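Local coordinates for protein Thf1 (Thermosynechococcus elongatus, PDB 5MJR), which associates with the FtsH protease complex involved in photosystem II repair and may take part in photosynthetic membrane biogenesis, at residues Leu68-Ala76 with Arg150-Phe159; Leu123-Asn131 with Thr174-Ile182. One frame throughout, in Å; residues are numbered along the deposited sequence.

Contact 1: residues Leu68-Ala76 with Arg150-Phe159; sequences LFALGVVTA and RLHAVGLYAF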
loop_
_atom_site.group_PDB
_atom_site.type_symbol
_atom_site.label_atom_id
_atom_site.label_comp_id
_atom_site.label_asym_id
_atom_site.label_seq_id
_atom_site.Cartn_x
_atom_site.Cartn_y
_atom_site.Cartn_z
ATOM N N LEU A 68 -0.022 -5.761 -5.149
ATOM C CA LEU A 68 -0.954 -5.345 -4.089
ATOM C C LEU A 68 -0.139 -4.563 -3.008
ATOM O O LEU A 68 -0.616 -3.561 -2.473
ATOM C CB LEU A 68 -1.686 -6.493 -3.498
ATOM C CG LEU A 68 -2.691 -6.234 -2.392
ATOM C CD1 LEU A 68 -3.825 -5.381 -2.916
ATOM C CD2 LEU A 68 -3.203 -7.518 -1.766
ATOM N N PHE A 69 1.020 -5.122 -2.641
ATOM C CA PHE A 69 1.911 -4.384 -1.739
ATOM C C PHE A 69 2.370 -3.054 -2.336
ATOM O O PHE A 69 2.349 -2.052 -1.605
ATOM C CB PHE A 69 3.100 -5.303 -1.432
ATOM C CG PHE A 69 4.215 -4.640 -0.618
ATOM C CD1 PHE A 69 4.125 -4.468 0.686
ATOM C CD2 PHE A 69 5.300 -4.188 -1.308
ATOM C CE1 PHE A 69 5.204 -3.799 1.381
ATOM C CE2 PHE A 69 6.381 -3.609 -0.696
ATOM C CZ PHE A 69 6.293 -3.435 0.631
ATOM N N ALA A 70 2.732 -3.049 -3.596
ATOM C CA ALA A 70 3.114 -1.809 -4.229
ATOM C C ALA A 70 2.069 -0.754 -4.109
ATOM O O ALA A 70 2.309 0.421 -3.756
ATOM C CB ALA A 70 3.537 -1.990 -5.663
ATOM N N LEU A 71 0.828 -1.132 -4.434
ATOM C CA LEU A 71 -0.283 -0.220 -4.359
ATOM C C LEU A 71 -0.480 0.276 -2.929
ATOM O O LEU A 71 -0.759 1.462 -2.693
ATOM C CB LEU A 71 -1.558 -0.791 -4.951
ATOM C CG LEU A 71 -2.790 0.117 -5.003
ATOM C CD1 LEU A 71 -2.554 1.342 -5.784
ATOM C CD2 LEU A 71 -3.962 -0.704 -5.518
ATOM N N GLY A 72 -0.366 -0.614 -1.935
ATOM C CA GLY A 72 -0.503 -0.201 -0.600
ATOM C C GLY A 72 0.558 0.793 -0.120
ATOM O O GLY A 72 0.244 1.774 0.547
ATOM N N VAL A 73 1.833 0.565 -0.499
ATOM C CA VAL A 73 2.912 1.485 -0.127
ATOM C C VAL A 73 2.688 2.837 -0.760
ATOM O O VAL A 73 2.788 3.897 -0.098
ATOM C CB VAL A 73 4.266 0.912 -0.539
ATOM C CG1 VAL A 73 5.415 1.935 -0.411
ATOM C CG2 VAL A 73 4.610 -0.292 0.244
ATOM N N VAL A 74 2.388 2.840 -2.066
ATOM C CA VAL A 74 2.182 4.109 -2.774
ATOM C C VAL A 74 1.009 4.864 -2.180
ATOM O O VAL A 74 1.069 6.074 -1.955
ATOM C CB VAL A 74 1.965 3.851 -4.280
ATOM C CG1 VAL A 74 1.411 5.058 -5.014
ATOM C CG2 VAL A 74 3.286 3.435 -4.905
ATOM N N THR A 75 -0.060 4.130 -1.897
ATOM C CA THR A 75 -1.310 4.780 -1.330
ATOM C C THR A 75 -1.022 5.340 0.043
ATOM O O THR A 75 -1.433 6.487 0.332
ATOM C CB THR A 75 -2.454 3.703 -1.304
ATOM O OG1 THR A 75 -2.733 3.308 -2.643
ATOM C CG2 THR A 75 -3.704 4.309 -0.699
ATOM N N ALA A 76 -0.438 4.520 0.932
ATOM C CA ALA A 76 -0.185 4.965 2.299
ATOM C C ALA A 76 0.749 6.236 2.271
ATOM O O ALA A 76 0.501 7.216 3.014
ATOM C CB ALA A 76 0.420 3.904 3.131
ATOM N N ARG A 150 -0.779 -4.907 6.909
ATOM C CA ARG A 150 -1.815 -3.872 6.736
ATOM C C ARG A 150 -1.680 -3.138 5.447
ATOM O O ARG A 150 -2.633 -2.591 4.922
ATOM C CB ARG A 150 -1.776 -2.913 7.955
ATOM C CG ARG A 150 -0.568 -2.084 8.033
ATOM C CD ARG A 150 -0.811 -0.686 7.466
ATOM N NE ARG A 150 0.416 0.078 7.394
ATOM C CZ ARG A 150 0.481 1.381 7.125
ATOM N NH1 ARG A 150 -0.640 2.091 6.874
ATOM N NH2 ARG A 150 1.675 1.926 6.967
ATOM N N LEU A 151 -0.437 -3.063 4.899
ATOM C CA LEU A 151 -0.282 -2.464 3.567
ATOM C C LEU A 151 -1.060 -3.167 2.472
ATOM O O LEU A 151 -1.469 -2.500 1.522
ATOM C CB LEU A 151 1.215 -2.288 3.236
ATOM C CG LEU A 151 2.026 -1.312 4.080
ATOM C CD1 LEU A 151 3.495 -1.572 3.960
ATOM C CD2 LEU A 151 1.633 0.071 3.691
ATOM N N HIS A 152 -1.246 -4.475 2.610
ATOM C CA HIS A 152 -2.064 -5.140 1.604
ATOM C C HIS A 152 -3.549 -4.761 1.755
ATOM O O HIS A 152 -4.238 -4.642 0.742
ATOM C CB HIS A 152 -1.968 -6.637 1.859
ATOM C CG HIS A 152 -0.621 -7.201 1.578
ATOM N ND1 HIS A 152 0.086 -7.833 2.568
ATOM C CD2 HIS A 152 0.094 -7.255 0.426
ATOM C CE1 HIS A 152 1.218 -8.266 1.975
ATOM N NE2 HIS A 152 1.265 -7.905 0.681
ATOM N N ALA A 153 -4.010 -4.457 2.970
ATOM C CA ALA A 153 -5.349 -3.894 3.192
ATOM C C ALA A 153 -5.530 -2.526 2.544
ATOM O O ALA A 153 -6.478 -2.241 1.892
ATOM C CB ALA A 153 -5.749 -3.839 4.655
ATOM N N VAL A 154 -4.515 -1.649 2.733
ATOM C CA VAL A 154 -4.507 -0.338 2.122
ATOM C C VAL A 154 -4.573 -0.481 0.613
ATOM O O VAL A 154 -5.305 0.228 -0.077
ATOM C CB VAL A 154 -3.359 0.540 2.652
ATOM C CG1 VAL A 154 -3.325 1.872 1.900
ATOM C CG2 VAL A 154 -3.488 0.743 4.172
ATOM N N GLY A 155 -3.736 -1.344 0.073
ATOM C CA GLY A 155 -3.740 -1.593 -1.336
ATOM C C GLY A 155 -5.144 -2.058 -1.852
ATOM O O GLY A 155 -5.591 -1.607 -2.916
ATOM N N LEU A 156 -5.743 -3.025 -1.119
ATOM C CA LEU A 156 -7.089 -3.488 -1.524
ATOM C C LEU A 156 -8.072 -2.314 -1.594
ATOM O O LEU A 156 -8.795 -2.176 -2.550
ATOM C CB LEU A 156 -7.575 -4.568 -0.593
ATOM C CG LEU A 156 -8.945 -5.109 -0.869
ATOM C CD1 LEU A 156 -9.055 -5.822 -2.203
ATOM C CD2 LEU A 156 -9.483 -5.957 0.226
ATOM N N TYR A 157 -8.064 -1.457 -0.586
ATOM C CA TYR A 157 -8.964 -0.311 -0.576
ATOM C C TYR A 157 -8.742 0.598 -1.759
ATOM O O TYR A 157 -9.711 1.051 -2.415
ATOM C CB TYR A 157 -8.786 0.427 0.754
ATOM C CG TYR A 157 -9.763 1.569 0.836
ATOM C CD1 TYR A 157 -11.074 1.423 1.189
ATOM C CD2 TYR A 157 -9.300 2.862 0.642
ATOM C CE1 TYR A 157 -11.884 2.532 1.371
ATOM C CE2 TYR A 157 -10.115 3.983 0.772
ATOM C CZ TYR A 157 -11.420 3.794 1.100
ATOM O OH TYR A 157 -12.216 4.918 1.264
ATOM N N ALA A 158 -7.477 0.851 -2.087
ATOM C CA ALA A 158 -7.204 1.698 -3.257
ATOM C C ALA A 158 -7.681 1.112 -4.550
ATOM O O ALA A 158 -8.199 1.801 -5.407
ATOM C CB ALA A 158 -5.699 2.023 -3.342
ATOM N N PHE A 159 -7.527 -0.221 -4.674
ATOM C CA PHE A 159 -8.128 -0.882 -5.832
ATOM C C PHE A 159 -9.625 -0.753 -5.864
ATOM O O PHE A 159 -10.178 -0.419 -6.937
ATOM C CB PHE A 159 -7.698 -2.359 -5.773
ATOM C CG PHE A 159 -8.574 -3.280 -6.590
ATOM C CD1 PHE A 159 -8.754 -3.090 -7.968
ATOM C CD2 PHE A 159 -9.268 -4.302 -6.020
ATOM C CE1 PHE A 159 -9.560 -3.936 -8.706
ATOM C CE2 PHE A 159 -10.123 -5.131 -6.753
ATOM C CZ PHE A 159 -10.260 -4.922 -8.077
#
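Gly72 and Gly155 meet where two helices of the buried centre cross nearly at right angles (85°), their axes only 6.9 Å apart. The CA atoms of Gly72 and Gly155 lie 3.6 Å from each other, backbone on backbone. A CB on Gly72 would collide with Leu151 O, and one on Gly155 with Leu68 O. In place of side chains, Gly72 CA points a hydrogen at Leu151 O, a CA-H...O contact of 3.3 Å with 152° at the hydrogen. Leu151 is a knob in the hole formed by Phe69, Gly72, Val73 and Ala76: its CD1 reaches Phe69 CE1 at 3.8 Å, while CD2 lies against Gly72 O and near Ala76 CB. This glycine-centred crossing joins helix 67-80 to helix 150-162 within an all-helical fold, and helix 41-58 adds Leu57 and Ile54 beside Phe69 and Val73. Beyond the glycines, Leu68 lies across His152 at about a right angle, its CD2 against His152 CB. With Leu68 CG opposite its own backbone N (chi1 -180°), the side chain reaches the partner helix, where Leu68 CD1 lies 3.5 Å from Leu156 N. Cutting Leu68 back to an alanine would probably open a gap beside His152 CB and the Gly155-Leu156 backbone, leaving the imidazole freer to shift, although its ND1 is still tied to Ser149 N. Leu71 CD2 presses on Gly155 O at 3.2 Å, with Ala158 CB against Leu71 CG. Thr75 slides past Val154 in the opposite direction, and Thr75 CG2 lies 3.6 Å from Val154 CG1. Thr75 OG1 touches Ala158 CB and donates to Leu71 O at 2.7 Å; this carbonyl also takes Thr75 N, the two donors arriving from opposite faces of its plane.

Contact 2: residues Leu123-Asn131 with Thr174-Ile182; sequences LSQILDELN and TLDQLAPVI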
loop_
_atom_site.group_PDB
_atom_site.type_symbol
_atom_site.label_atom_id
_atom_site.label_comp_id
_atom_site.label_asym_id
_atom_site.label_seq_id
_atom_site.Cartn_x
_atom_site.Cartn_y
_atom_site.Cartn_z
ATOM N N LEU A 123 -18.280 -4.503 -8.992
ATOM C CA LEU A 123 -17.672 -5.586 -8.304
ATOM C C LEU A 123 -17.997 -7.033 -8.977
ATOM O O LEU A 123 -17.112 -7.925 -8.976
ATOM C CB LEU A 123 -18.153 -5.659 -6.856
ATOM C CG LEU A 123 -17.461 -6.528 -5.896
ATOM C CD1 LEU A 123 -16.004 -6.265 -5.788
ATOM C CD2 LEU A 123 -18.218 -6.513 -4.585
ATOM N N SER A 124 -19.216 -7.189 -9.574
ATOM C CA SER A 124 -19.574 -8.480 -10.145
ATOM C C SER A 124 -18.562 -8.942 -11.217
ATOM O O SER A 124 -18.269 -10.150 -11.329
ATOM C CB SER A 124 -20.958 -8.377 -10.798
ATOM O OG SER A 124 -21.044 -7.395 -11.766
ATOM N N GLN A 125 -18.040 -8.017 -12.023
ATOM C CA GLN A 125 -17.077 -8.386 -13.063
ATOM C C GLN A 125 -15.712 -8.802 -12.479
ATOM O O GLN A 125 -15.084 -9.729 -13.018
ATOM C CB GLN A 125 -16.858 -7.208 -14.068
ATOM C CG GLN A 125 -17.984 -7.017 -15.004
ATOM C CD GLN A 125 -17.849 -5.773 -15.875
ATOM O OE1 GLN A 125 -17.054 -4.802 -15.567
ATOM N NE2 GLN A 125 -18.630 -5.776 -16.966
ATOM N N ILE A 126 -15.308 -8.160 -11.398
ATOM C CA ILE A 126 -14.099 -8.540 -10.657
ATOM C C ILE A 126 -14.271 -9.954 -10.084
ATOM O O ILE A 126 -13.341 -10.809 -10.147
ATOM C CB ILE A 126 -13.842 -7.497 -9.568
ATOM C CG1 ILE A 126 -13.562 -6.097 -10.182
ATOM C CG2 ILE A 126 -12.669 -7.916 -8.702
ATOM C CD1 ILE A 126 -12.482 -6.031 -11.202
ATOM N N LEU A 127 -15.410 -10.228 -9.464
ATOM C CA LEU A 127 -15.677 -11.539 -8.873
ATOM C C LEU A 127 -15.657 -12.613 -10.007
ATOM O O LEU A 127 -15.108 -13.664 -9.804
ATOM C CB LEU A 127 -16.989 -11.524 -8.145
ATOM C CG LEU A 127 -17.133 -10.598 -6.942
ATOM C CD1 LEU A 127 -18.542 -10.485 -6.351
ATOM C CD2 LEU A 127 -16.205 -11.013 -5.808
ATOM N N ASP A 128 -16.251 -12.311 -11.154
ATOM C CA ASP A 128 -16.273 -13.263 -12.237
ATOM C C ASP A 128 -14.820 -13.609 -12.704
ATOM O O ASP A 128 -14.467 -14.755 -12.944
ATOM C CB ASP A 128 -17.036 -12.724 -13.420
ATOM C CG ASP A 128 -18.543 -12.752 -13.228
ATOM O OD1 ASP A 128 -18.993 -13.468 -12.271
ATOM O OD2 ASP A 128 -19.256 -12.106 -14.059
ATOM N N GLU A 129 -13.946 -12.576 -12.764
ATOM C CA GLU A 129 -12.562 -12.793 -13.167
ATOM C C GLU A 129 -11.805 -13.613 -12.119
ATOM O O GLU A 129 -11.085 -14.573 -12.445
ATOM C CB GLU A 129 -11.921 -11.461 -13.443
ATOM C CG GLU A 129 -10.644 -11.642 -14.129
ATOM C CD GLU A 129 -9.946 -10.355 -14.676
ATOM O OE1 GLU A 129 -10.577 -9.265 -14.862
ATOM O OE2 GLU A 129 -8.769 -10.505 -15.024
ATOM N N LEU A 130 -12.008 -13.317 -10.842
ATOM C CA LEU A 130 -11.412 -14.141 -9.775
ATOM C C LEU A 130 -11.915 -15.606 -9.871
ATOM O O LEU A 130 -11.128 -16.560 -9.774
ATOM C CB LEU A 130 -11.638 -13.559 -8.439
ATOM C CG LEU A 130 -10.916 -12.222 -8.151
ATOM C CD1 LEU A 130 -11.509 -11.523 -6.938
ATOM C CD2 LEU A 130 -9.443 -12.434 -7.955
ATOM N N ASN A 131 -13.232 -15.734 -10.045
ATOM C CA ASN A 131 -13.822 -17.069 -10.018
ATOM C C ASN A 131 -13.423 -17.914 -11.273
ATOM O O ASN A 131 -13.660 -19.112 -11.298
ATOM C CB ASN A 131 -15.320 -16.902 -9.861
ATOM C CG ASN A 131 -15.673 -16.553 -8.452
ATOM O OD1 ASN A 131 -14.970 -16.941 -7.504
ATOM N ND2 ASN A 131 -16.784 -15.903 -8.292
ATOM N N THR A 174 -18.970 -5.006 0.374
ATOM C CA THR A 174 -17.930 -5.420 -0.594
ATOM C C THR A 174 -16.936 -6.448 0.029
ATOM O O THR A 174 -16.604 -7.466 -0.608
ATOM C CB THR A 174 -17.189 -4.176 -1.162
ATOM O OG1 THR A 174 -18.150 -3.397 -1.898
ATOM C CG2 THR A 174 -15.997 -4.561 -1.969
ATOM N N LEU A 175 -16.426 -6.089 1.206
ATOM C CA LEU A 175 -15.491 -6.947 1.893
ATOM C C LEU A 175 -16.111 -8.353 2.159
ATOM O O LEU A 175 -15.484 -9.370 1.997
ATOM C CB LEU A 175 -14.930 -6.306 3.134
ATOM C CG LEU A 175 -14.050 -5.080 2.872
ATOM C CD1 LEU A 175 -13.653 -4.425 4.172
ATOM C CD2 LEU A 175 -12.814 -5.346 1.995
ATOM N N ASP A 176 -17.359 -8.334 2.604
ATOM C CA ASP A 176 -18.069 -9.593 2.813
ATOM C C ASP A 176 -18.235 -10.440 1.548
ATOM O O ASP A 176 -18.167 -11.659 1.652
ATOM C CB ASP A 176 -19.388 -9.347 3.451
ATOM C CG ASP A 176 -19.299 -8.986 4.936
ATOM O OD1 ASP A 176 -18.202 -9.244 5.574
ATOM O OD2 ASP A 176 -20.322 -8.479 5.442
ATOM N N GLN A 177 -18.429 -9.817 0.411
ATOM C CA GLN A 177 -18.530 -10.547 -0.853
ATOM C C GLN A 177 -17.164 -11.195 -1.216
ATOM O O GLN A 177 -17.066 -12.215 -1.839
ATOM C CB GLN A 177 -18.937 -9.608 -1.977
ATOM C CG GLN A 177 -20.366 -9.110 -1.948
ATOM C CD GLN A 177 -20.817 -8.363 -3.169
ATOM O OE1 GLN A 177 -21.191 -7.162 -3.120
ATOM N NE2 GLN A 177 -20.845 -9.089 -4.284
ATOM N N LEU A 178 -16.065 -10.479 -0.930
ATOM C CA LEU A 178 -14.732 -10.969 -1.258
ATOM C C LEU A 178 -14.308 -12.122 -0.328
ATOM O O LEU A 178 -13.493 -12.943 -0.768
ATOM C CB LEU A 178 -13.713 -9.828 -1.168
ATOM C CG LEU A 178 -13.776 -8.829 -2.262
ATOM C CD1 LEU A 178 -12.891 -7.585 -1.980
ATOM C CD2 LEU A 178 -13.360 -9.466 -3.602
ATOM N N ALA A 179 -14.799 -12.166 0.880
ATOM C CA ALA A 179 -14.252 -13.070 1.908
ATOM C C ALA A 179 -14.295 -14.555 1.437
ATOM O O ALA A 179 -13.275 -15.236 1.626
ATOM C CB ALA A 179 -14.972 -12.872 3.246
ATOM N N PRO A 180 -15.388 -15.055 0.802
ATOM C CA PRO A 180 -15.337 -16.457 0.342
ATOM C C PRO A 180 -14.562 -16.695 -0.933
ATOM O O PRO A 180 -14.408 -17.855 -1.344
ATOM C CB PRO A 180 -16.819 -16.792 0.223
ATOM C CG PRO A 180 -17.507 -15.507 0.046
ATOM C CD PRO A 180 -16.720 -14.464 0.631
ATOM N N VAL A 181 -14.132 -15.621 -1.601
ATOM C CA VAL A 181 -13.532 -15.693 -2.921
ATOM C C VAL A 181 -12.016 -15.593 -2.896
ATOM O O VAL A 181 -11.401 -16.273 -3.739
ATOM C CB VAL A 181 -14.152 -14.547 -3.835
ATOM C CG1 VAL A 181 -13.480 -14.395 -5.179
ATOM C CG2 VAL A 181 -15.643 -14.758 -3.987
ATOM N N ILE A 182 -11.427 -14.760 -2.015
ATOM C CA ILE A 182 -9.978 -14.590 -1.996
ATOM C C ILE A 182 -9.420 -15.040 -0.669
ATOM O O ILE A 182 -10.066 -14.922 0.378
ATOM C CB ILE A 182 -9.613 -13.130 -2.370
ATOM C CG1 ILE A 182 -10.030 -12.137 -1.314
ATOM C CG2 ILE A 182 -10.093 -12.771 -3.751
ATOM C CD1 ILE A 182 -9.589 -10.687 -1.507
#
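Gln177 bridges Leu123 and Leu127 at the outer margin of a pair of nearly parallel helical segments, 123-131 and 174-178, whose axes are inclined at 17° and come no closer than 11.5 Å, so side chains alone span the gap. From the base outward, Gln177 CB lies near Leu123 CD2. CG stands opposite the carbonyl carbon (chi1 -71°), and from there the extended chain carries its amide across the leucine ends: Gln177 CD is 3.5 Å and Gln177 OE1 3.4 Å from Leu123 CD2. At the tip Gln177 NE2 comes 3.4 Å from Leu127 CD1, the two side chains crossing at about a right angle. Deeper in, Leu123 CD2 also packs on Thr174 CG2, whose hydroxyl OG1 is bonded to Val167 O and His170 O in the preceding turns of chain. Leu127 turns its other branch inward, CD2 meeting Leu178 CD2 at 3.9 Å. Further along, Leu130 rests its CB on Val181 CG1 and sends CD1 to Ile182 CG2 at 3.7 Å; Leu139 from a loop also packs against Leu130. The more exposed Asn131 holds OD1 3.8 Å from Val181 CG1. Val181 and Ile182 are held by the backbone: Leu178 O receives both Val181 N, at 2.9 Å, and Ile182 N.

How the contacts relate
Contact 1 lies in the core and contact 2 nearer the surface: the centre of contact 1 is about 2 Å, and that of contact 2 about 20 Å, from the centre of the chain. In contact 2 Gln177 and Asn131 form a polar margin. Their centres are about 17 Å apart and the contacts share no helix, yet they touch. Helix 150-162 links them: Phe159 CZ packs on Ile126 CG2 at 3.9 Å, and Leu156 meets both Leu175 and Leu178. Along the chain their segments alternate, so the two pairings interleave. Contact 1 crosses steeply and closes on bare backbone at its glycines, whereas contact 2 runs nearly parallel and is filled mainly by branched aliphatic side chains.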